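Sortase B (Clostridium perfringens, PDB 5YFK) is a class B sortase, a cysteine transpeptidase that probably attaches proteins to the cell wall, with its presumed catalytic cysteine here replaced by serine. Local coordinates at residues 75-78 against 79-82; 119-122 against 123-126; 178-181 against 182-186; 211-214 against 215-218. The protein carries 1 engineered substitution. All coordinates share one frame; numbering follows the deposited sequence.

Interaction 1 of 4, residues 75-78 against 79-82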
# COMPACT_ATOMS: atom_id res chain seq x y z
N ASP A 75 -2.19 16.36 0.73
CA ASP A 75 -3.25 15.98 -0.19
C ASP A 75 -2.82 14.71 -0.92
O ASP A 75 -1.78 14.15 -0.60
CB ASP A 75 -3.53 17.09 -1.21
CG ASP A 75 -2.30 17.45 -2.06
OD1 ASP A 75 -1.47 16.56 -2.35
OD2 ASP A 75 -2.27 18.59 -2.58
N ASN A 76 -3.70 14.17 -1.76
CA ASN A 76 -3.37 12.97 -2.53
C ASN A 76 -2.86 13.26 -3.94
O ASN A 76 -2.96 12.41 -4.83
CB ASN A 76 -4.60 12.06 -2.58
CG ASN A 76 -4.97 11.53 -1.20
OD1 ASN A 76 -4.12 11.37 -0.35
ND2 ASN A 76 -6.22 11.14 -1.04
N ASP A 77 -2.19 14.41 -4.11
CA ASP A 77 -1.62 14.82 -5.39
C ASP A 77 -0.12 15.11 -5.32
O ASP A 77 0.62 14.74 -6.25
CB ASP A 77 -2.35 16.06 -5.90
CG ASP A 77 -1.97 16.41 -7.33
OD1 ASP A 77 -2.40 15.68 -8.24
OD2 ASP A 77 -1.21 17.38 -7.52
N PHE A 78 0.36 15.67 -4.20
CA PHE A 78 1.79 16.05 -4.11
C PHE A 78 2.70 14.88 -4.49
O PHE A 78 3.71 15.07 -5.18
CB PHE A 78 2.15 16.57 -2.71
CG PHE A 78 3.56 17.13 -2.61
CD1 PHE A 78 3.84 18.42 -3.04
CD2 PHE A 78 4.59 16.37 -2.09
CE1 PHE A 78 5.13 18.92 -2.97
CE2 PHE A 78 5.88 16.86 -2.02
CZ PHE A 78 6.15 18.16 -2.44
N TYR A 79 2.47 13.72 -3.90
CA TYR A 79 3.43 12.64 -4.05
C TYR A 79 3.17 11.78 -5.29
O TYR A 79 3.92 10.84 -5.57
CB TYR A 79 3.49 11.80 -2.77
CG TYR A 79 4.33 12.45 -1.69
CD1 TYR A 79 5.69 12.70 -1.90
CD2 TYR A 79 3.77 12.92 -0.51
CE1 TYR A 79 6.47 13.27 -0.92
CE2 TYR A 79 4.55 13.50 0.47
CZ TYR A 79 5.87 13.81 0.19
OH TYR A 79 6.67 14.38 1.15
N LEU A 80 2.22 12.19 -6.12
CA LEU A 80 2.18 11.69 -7.50
C LEU A 80 3.28 12.32 -8.33
O LEU A 80 3.62 11.83 -9.41
CB LEU A 80 0.84 12.01 -8.15
CG LEU A 80 -0.29 11.11 -7.66
CD1 LEU A 80 -1.63 11.61 -8.16
CD2 LEU A 80 -0.02 9.66 -8.06
N HIS A 81 3.78 13.46 -7.87
CA HIS A 81 4.67 14.30 -8.69
C HIS A 81 5.94 14.70 -7.96
O HIS A 81 6.76 15.47 -8.50
CB HIS A 81 3.93 15.56 -9.13
CG HIS A 81 2.60 15.28 -9.76
ND1 HIS A 81 1.41 15.64 -9.17
CD2 HIS A 81 2.27 14.57 -10.86
CE1 HIS A 81 0.41 15.26 -9.94
NE2 HIS A 81 0.90 14.59 -10.96
N HIS A 82 6.16 14.16 -6.77
CA HIS A 82 7.43 14.36 -6.10
C HIS A 82 7.97 13.04 -5.56
O HIS A 82 7.21 12.15 -5.16
CB HIS A 82 7.31 15.36 -4.96
CG HIS A 82 6.86 16.72 -5.38
ND1 HIS A 82 5.54 17.03 -5.61
CD2 HIS A 82 7.56 17.85 -5.65
CE1 HIS A 82 5.44 18.30 -5.95
NE2 HIS A 82 6.66 18.80 -6.04
O HOH W 1 0.27 12.94 -2.02

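Interaction 2 of 4, residues 119-122 against 123-126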
# COMPACT_ATOMS: atom_id res chain seq x y z
N THR A 119 7.99 -0.28 -12.14
CA THR A 119 8.42 0.40 -10.92
C THR A 119 7.23 0.90 -10.10
O THR A 119 6.13 0.95 -10.60
CB THR A 119 9.32 1.62 -11.22
OG1 THR A 119 8.59 2.57 -12.01
CG2 THR A 119 10.58 1.18 -11.96
N MET A 120 7.51 1.30 -8.85
CA MET A 120 6.48 1.80 -7.92
C MET A 120 5.44 0.70 -7.70
O MET A 120 5.81 -0.40 -7.29
CB MET A 120 5.87 3.10 -8.39
CG MET A 120 6.94 4.17 -8.69
SD MET A 120 8.31 4.33 -7.50
CE MET A 120 7.53 5.19 -6.14
N PHE A 121 4.18 0.99 -7.99
CA PHE A 121 3.09 -0.03 -7.79
C PHE A 121 2.70 -0.76 -9.10
O PHE A 121 1.70 -1.51 -9.12
CB PHE A 121 1.85 0.63 -7.17
CG PHE A 121 1.75 0.53 -5.65
CD1 PHE A 121 2.85 0.23 -4.86
CD2 PHE A 121 0.62 1.06 -5.00
CE1 PHE A 121 2.75 0.20 -3.46
CE2 PHE A 121 0.51 1.01 -3.62
CZ PHE A 121 1.58 0.60 -2.84
N ALA A 122 3.57 -0.72 -10.11
CA ALA A 122 3.28 -1.46 -11.35
C ALA A 122 2.90 -2.90 -11.04
O ALA A 122 1.96 -3.46 -11.61
CB ALA A 122 4.49 -1.45 -12.28
N GLN A 123 3.67 -3.54 -10.16
CA GLN A 123 3.49 -4.98 -9.94
C GLN A 123 2.27 -5.39 -9.18
O GLN A 123 1.93 -6.58 -9.15
CB GLN A 123 4.76 -5.61 -9.35
CG GLN A 123 5.86 -5.63 -10.38
CD GLN A 123 6.98 -6.60 -10.04
OE1 GLN A 123 6.98 -7.23 -8.97
NE2 GLN A 123 8.02 -6.57 -10.85
N ILE A 124 1.49 -4.42 -8.70
CA ILE A 124 0.15 -4.74 -8.20
C ILE A 124 -0.71 -5.45 -9.25
O ILE A 124 -1.51 -6.36 -8.93
CB ILE A 124 -0.57 -3.45 -7.72
CG1 ILE A 124 0.19 -2.81 -6.56
CG2 ILE A 124 -2.00 -3.76 -7.37
CD1 ILE A 124 0.36 -3.63 -5.31
N LYS A 125 -0.41 -5.20 -10.51
CA LYS A 125 -1.18 -5.77 -11.61
C LYS A 125 -1.00 -7.31 -11.70
O LYS A 125 -1.92 -8.03 -12.12
CB LYS A 125 -0.75 -5.09 -12.91
CG LYS A 125 0.59 -5.56 -13.47
CD LYS A 125 1.00 -4.73 -14.67
CE LYS A 125 2.24 -5.29 -15.35
NZ LYS A 125 1.87 -6.34 -16.33
N HIS A 126 0.01 -7.81 -11.00
CA HIS A 126 0.30 -9.25 -11.08
C HIS A 126 -0.77 -9.99 -10.31
O HIS A 126 -1.03 -11.16 -10.57
CB HIS A 126 1.66 -9.57 -10.48
CG HIS A 126 2.82 -9.13 -11.31
ND1 HIS A 126 4.12 -9.31 -10.90
CD2 HIS A 126 2.89 -8.64 -12.57
CE1 HIS A 126 4.94 -8.85 -11.83
NE2 HIS A 126 4.22 -8.48 -12.88
O HOH W 2 6.20 -2.41 -9.16

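Interaction 3 of 4, residues 178-181 against 182-186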
# COMPACT_ATOMS: atom_id res chain seq x y z
N GLU A 178 -18.73 -3.55 8.42
CA GLU A 178 -18.96 -4.88 7.95
C GLU A 178 -19.48 -4.86 6.50
O GLU A 178 -19.07 -5.65 5.65
CB GLU A 178 -19.95 -5.60 8.86
CG GLU A 178 -20.21 -7.04 8.45
CD GLU A 178 -18.96 -7.91 8.51
OE1 GLU A 178 -17.94 -7.47 9.07
OE2 GLU A 178 -19.00 -9.05 7.99
N LYS A 179 -20.37 -3.92 6.23
CA LYS A 179 -20.92 -3.77 4.89
C LYS A 179 -19.80 -3.46 3.89
O LYS A 179 -19.77 -3.98 2.77
CB LYS A 179 -21.95 -2.63 4.90
CG LYS A 179 -22.54 -2.31 3.54
CD LYS A 179 -23.78 -1.42 3.66
CE LYS A 179 -23.50 0.01 3.21
NZ LYS A 179 -23.51 0.98 4.35
N TYR A 180 -18.91 -2.55 4.28
CA TYR A 180 -17.73 -2.23 3.45
C TYR A 180 -16.85 -3.44 3.16
O TYR A 180 -16.43 -3.67 2.01
CB TYR A 180 -16.89 -1.14 4.13
CG TYR A 180 -15.77 -0.63 3.25
CD1 TYR A 180 -16.03 0.26 2.21
CD2 TYR A 180 -14.45 -1.04 3.44
CE1 TYR A 180 -15.00 0.82 1.48
CE2 TYR A 180 -13.41 -0.51 2.69
CZ TYR A 180 -13.68 0.39 1.68
OH TYR A 180 -12.66 0.89 0.89
N LEU A 181 -16.57 -4.22 4.20
CA LEU A 181 -15.73 -5.40 4.05
C LEU A 181 -16.36 -6.37 3.06
O LEU A 181 -15.69 -6.92 2.20
CB LEU A 181 -15.50 -6.09 5.40
CG LEU A 181 -14.64 -5.28 6.37
CD1 LEU A 181 -14.47 -5.98 7.70
CD2 LEU A 181 -13.28 -4.99 5.74
N LYS A 182 -17.65 -6.61 3.23
CA LYS A 182 -18.41 -7.50 2.33
C LYS A 182 -18.36 -7.04 0.86
O LYS A 182 -18.08 -7.85 -0.04
CB LYS A 182 -19.86 -7.63 2.82
CG LYS A 182 -20.82 -8.30 1.84
CD LYS A 182 -21.93 -9.05 2.57
CE LYS A 182 -23.31 -8.66 2.08
NZ LYS A 182 -24.35 -9.32 2.91
N GLU A 183 -18.48 -5.73 0.65
CA GLU A 183 -18.39 -5.16 -0.68
C GLU A 183 -17.00 -5.43 -1.25
O GLU A 183 -16.87 -5.84 -2.40
CB GLU A 183 -18.63 -3.65 -0.66
CG GLU A 183 -18.09 -2.92 -1.89
CD GLU A 183 -18.04 -1.39 -1.77
OE1 GLU A 183 -17.33 -0.85 -0.87
OE2 GLU A 183 -18.50 -0.72 -2.74
N GLN A 184 -15.96 -5.13 -0.48
CA GLN A 184 -14.58 -5.26 -0.98
C GLN A 184 -14.25 -6.71 -1.29
O GLN A 184 -13.68 -7.01 -2.34
CB GLN A 184 -13.57 -4.70 0.01
CG GLN A 184 -13.75 -3.22 0.27
CD GLN A 184 -13.48 -2.39 -0.96
OE1 GLN A 184 -12.41 -2.51 -1.57
NE2 GLN A 184 -14.50 -1.68 -1.44
N GLU A 185 -14.76 -7.63 -0.47
CA GLU A 185 -14.52 -9.04 -0.69
C GLU A 185 -15.30 -9.56 -1.91
O GLU A 185 -14.75 -10.28 -2.74
CB GLU A 185 -14.92 -9.83 0.55
CG GLU A 185 -14.60 -11.32 0.46
CD GLU A 185 -14.98 -12.09 1.71
OE1 GLU A 185 -16.08 -11.84 2.27
OE2 GLU A 185 -14.21 -12.99 2.10
N SER A 186 -16.55 -9.10 -2.06
CA SER A 186 -17.42 -9.51 -3.15
C SER A 186 -16.92 -9.09 -4.50
O SER A 186 -17.13 -9.76 -5.49
CB SER A 186 -18.83 -8.92 -2.96
OG SER A 186 -19.43 -9.54 -1.84
O HOH W 3 -10.95 -1.06 0.42

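Interaction 4 of 4, residues 211-214 against 215-218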
# COMPACT_ATOMS: atom_id res chain seq x y z
N TYR A 211 -4.00 -0.19 -17.29
CA TYR A 211 -4.12 0.20 -18.69
C TYR A 211 -4.96 -0.73 -19.54
O TYR A 211 -5.08 -0.53 -20.75
CB TYR A 211 -2.74 0.35 -19.27
CG TYR A 211 -1.96 1.40 -18.57
CD1 TYR A 211 -2.18 2.74 -18.84
CD2 TYR A 211 -1.10 1.08 -17.52
CE1 TYR A 211 -1.54 3.74 -18.13
CE2 TYR A 211 -0.52 2.08 -16.75
CZ TYR A 211 -0.68 3.40 -17.11
OH TYR A 211 0.01 4.40 -16.44
N ASP A 212 -5.71 -1.61 -18.89
CA ASP A 212 -6.66 -2.45 -19.62
C ASP A 212 -7.76 -1.63 -20.31
O ASP A 212 -8.38 -2.08 -21.27
CB ASP A 212 -7.31 -3.45 -18.68
CG ASP A 212 -6.48 -4.67 -18.47
OD1 ASP A 212 -5.42 -4.77 -19.11
OD2 ASP A 212 -6.83 -5.48 -17.58
N PHE A 213 -8.17 -0.54 -19.66
CA PHE A 213 -9.19 0.36 -20.17
C PHE A 213 -8.87 1.74 -19.63
O PHE A 213 -8.11 1.87 -18.67
CB PHE A 213 -10.61 -0.09 -19.77
CG PHE A 213 -10.80 -0.33 -18.28
CD1 PHE A 213 -10.73 -1.62 -17.75
CD2 PHE A 213 -11.24 0.70 -17.46
CE1 PHE A 213 -10.98 -1.84 -16.40
CE2 PHE A 213 -11.53 0.47 -16.11
CZ PHE A 213 -11.32 -0.78 -15.57
N VAL A 214 -9.35 2.78 -20.30
CA VAL A 214 -9.00 4.13 -19.87
C VAL A 214 -9.51 4.45 -18.46
O VAL A 214 -10.57 3.95 -18.03
CB VAL A 214 -9.46 5.20 -20.89
CG1 VAL A 214 -10.96 5.21 -21.04
CG2 VAL A 214 -8.96 6.57 -20.47
N ASN A 215 -8.66 5.11 -17.68
CA ASN A 215 -8.93 5.39 -16.26
C ASN A 215 -9.16 4.14 -15.39
O ASN A 215 -9.88 4.20 -14.39
CB ASN A 215 -10.14 6.32 -16.14
CG ASN A 215 -9.90 7.67 -16.80
OD1 ASN A 215 -8.81 8.20 -16.76
ND2 ASN A 215 -10.89 8.16 -17.52
N ALA A 216 -8.51 3.03 -15.74
CA ALA A 216 -8.56 1.84 -14.90
C ALA A 216 -7.77 2.09 -13.63
O ALA A 216 -6.78 2.84 -13.63
CB ALA A 216 -8.01 0.62 -15.62
N ARG A 217 -8.30 1.58 -12.53
CA ARG A 217 -7.58 1.47 -11.29
C ARG A 217 -7.51 0.01 -10.90
O ARG A 217 -8.51 -0.72 -10.98
CB ARG A 217 -8.28 2.25 -10.19
CG ARG A 217 -8.32 3.73 -10.43
CD ARG A 217 -6.94 4.31 -10.38
NE ARG A 217 -6.92 5.75 -10.53
CZ ARG A 217 -6.67 6.40 -11.67
NH1 ARG A 217 -6.51 5.74 -12.83
NH2 ARG A 217 -6.64 7.72 -11.67
N ILE A 218 -6.36 -0.39 -10.39
CA ILE A 218 -6.23 -1.76 -9.85
C ILE A 218 -6.06 -1.71 -8.32
O ILE A 218 -5.36 -0.88 -7.83
CB ILE A 218 -5.00 -2.47 -10.45
CG1 ILE A 218 -5.03 -2.36 -11.99
CG2 ILE A 218 -4.93 -3.93 -10.02
CD1 ILE A 218 -3.78 -2.88 -12.69

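Interaction 1 of 4, residues 75-78 against 79-82
An aromatic cluster of Phe78, Tyr79 and His82 folds the loop between strands 67-72 and 94-96 of the sortase domain. This loop borders the predicted active site, since the backbone oxygen of Leu80 is hydrogen-bonded to NE2 of His113, the predicted proton donor/acceptor. Phe78 serves two partners at once. With CG anti to its N (chi1 -173°), the ring swings toward the residues that follow, and one face takes the His82 imidazole in an offset stack with centroids 3.6 Å apart. The edge of the same ring points at Tyr79 in a T-shaped pair, with Phe78 CD2 over the middle of the tyrosine face; Tyr79 OH is held in turn by Asp54. A polar bond fixes the stack: His82 ND1 donates to Phe78 O at 2.7 Å, nearly straight (167°) and within the imidazole plane. His81 N reaches this doubly gripped oxygen of Phe78 at 3.1 Å from above the carbonyl plane. One residue earlier, Leu80 N closes a turn on Asp77 O. An Asx turn precedes the cluster: Asp75 OD1 receives Asp77 N at 2.9 Å from above the carboxylate plane, and Phe78 N at 2.8 Å on its syn lone pair.

Interaction 2 of 4, residues 119-122 against 123-126
Ile124 lies over one face of the Phe121 ring, Ile124 CG1 touching Phe121 CG at 3.8 Å and CD1 standing farther out over the same face; the two side chains run alongside each other in a common direction. Both run into the interior against Ile66 and against Leu206 and Thr208 of strand 203-210. The second flat group, the His126 imidazole, has Gln123 CB over one face and meets Phe132 edge-to-face. A type II' turn from Thr119 to Ala122 (Met120 phi 60°) is closed by Ala122 N on Thr119 O at 3.1 Å. The chain then passes directly into 3-10 geometry: Ile124 N bonds to Phe121 O at 2.9 Å, and Lys125 N to Ala122 O at 3.1 Å. A water spans the junction, donating to Met120 O at 2.8 Å and accepting from Gln123 N at 2.9 Å. A chi1 of 77° swings Lys125 CG back over the preceding turn, laying its aliphatic stem over Ala122 O. The amide of Gln123 ties outward to Asp118 and Asn65. Phe121 also shares a backbone hydrogen bond with His113, which places this turn and 3-10 segment beside the predicted catalytic histidine of the sortase fold.

Interaction 3 of 4, residues 178-181 against 182-186
Gln184 OE1 receives a weak hydrogen bond from a water that lies 2.6 Å from Tyr180 OH, while its stronger partner is the hydroxyl of Tyr156. Tyr180 and Gln184 sit one turn apart on helix 174-186, the longer of two helices between strands 146-159 and 203-210; a long helix in this connection is characteristic of class B sortases. Between the two residues the contact is a CH-pi interaction: Gln184 CG lies over one face of the Tyr180 ring, displaced toward the rim, 3.9 Å from its centroid. Gln184 bends sharply at chi2 (-65°), which brings its amide back along the tyrosine and turns it to within 15° of the ring plane. That amide is also held at its other end, for Gln184 NE2 donates to Glu183 OE1 at 3.0 Å, with the oxygen in the amide plane but the nitrogen well above the carboxylate plane. Beneath these side chains runs a regular i to i+4 ladder, as in the bond of 2.9 Å from Gln184 N to Tyr180 O. Tyr180 and Leu181 press on Ile203 of strand 203-210, packing the helix onto the sheet, while Glu185 makes a salt bridge with Lys191. In the last turn, Lys182 O accepts twice from Ser186, its N and its OG each at 2.8 Å and approaching from opposite faces of the carbonyl plane.

Interaction 4 of 4, residues 211-214 against 215-218
A chi1 of 53° places CG of Phe213 between its backbone N and carbonyl carbon, and from there the ring folds forward along the chain to lie across Ala216. The two residues are the ends of a type II beta turn that ends the connection between strands 203-210 and 216-225, the strands that carry the predicted catalytic position Ser209 (an engineered serine here) and Arg217 of the sortase site. Ala216 CB sits almost squarely over the middle of the Phe213 ring, 3.6 Å from its centroid, in a CH-pi contact. The turn is closed by Ala216 N on Phe213 O at 3.2 Å, a bent bond whose donor stands above the carbonyl plane. Asn215 supplies the left-handed corner, with phi at 59°. At the corner of the turn Val214 and Asn215 run alongside each other, Val214 CG2 coming within 3.9 Å of Asn215 ND2. The loop is also tied down by its preceding residues: Tyr211 OH bonds to the backbone oxygen of Asn114, and Asp212 forms a salt bridge with Lys128 as well as a hydrogen bond with Gln157. Arg217, the predicted transition-state stabiliser, touches Ser209 and folds back on its own backbone. Its NH1 donates to Ala216 O at 3.0 Å, with that oxygen close to the guanidinium plane and the nitrogen above the carbonyl plane.

All four contacts are local, yet each takes its chemistry from its place in the sortase domain. Interactions 1 and 4 lie in surface loops around the predicted active site and use aromatic faces; interaction 1 adds a histidine-to-carbonyl hydrogen bond to its stack, whereas a single bent backbone bond crosses interaction 4. Interaction 2 is the buried one, mainly aliphatic and aromatic. It joins interaction 4 directly, with Lys125 CB 3.8 Å from Ile218 CD1. Interaction 3 stands apart, its centre about 22 to 28 Å from the others, and alone is built on a regular alpha-helix. Interactions 2, 3 and 4 all meet strand 203-210, which runs from the helix side to the end bearing Ser209.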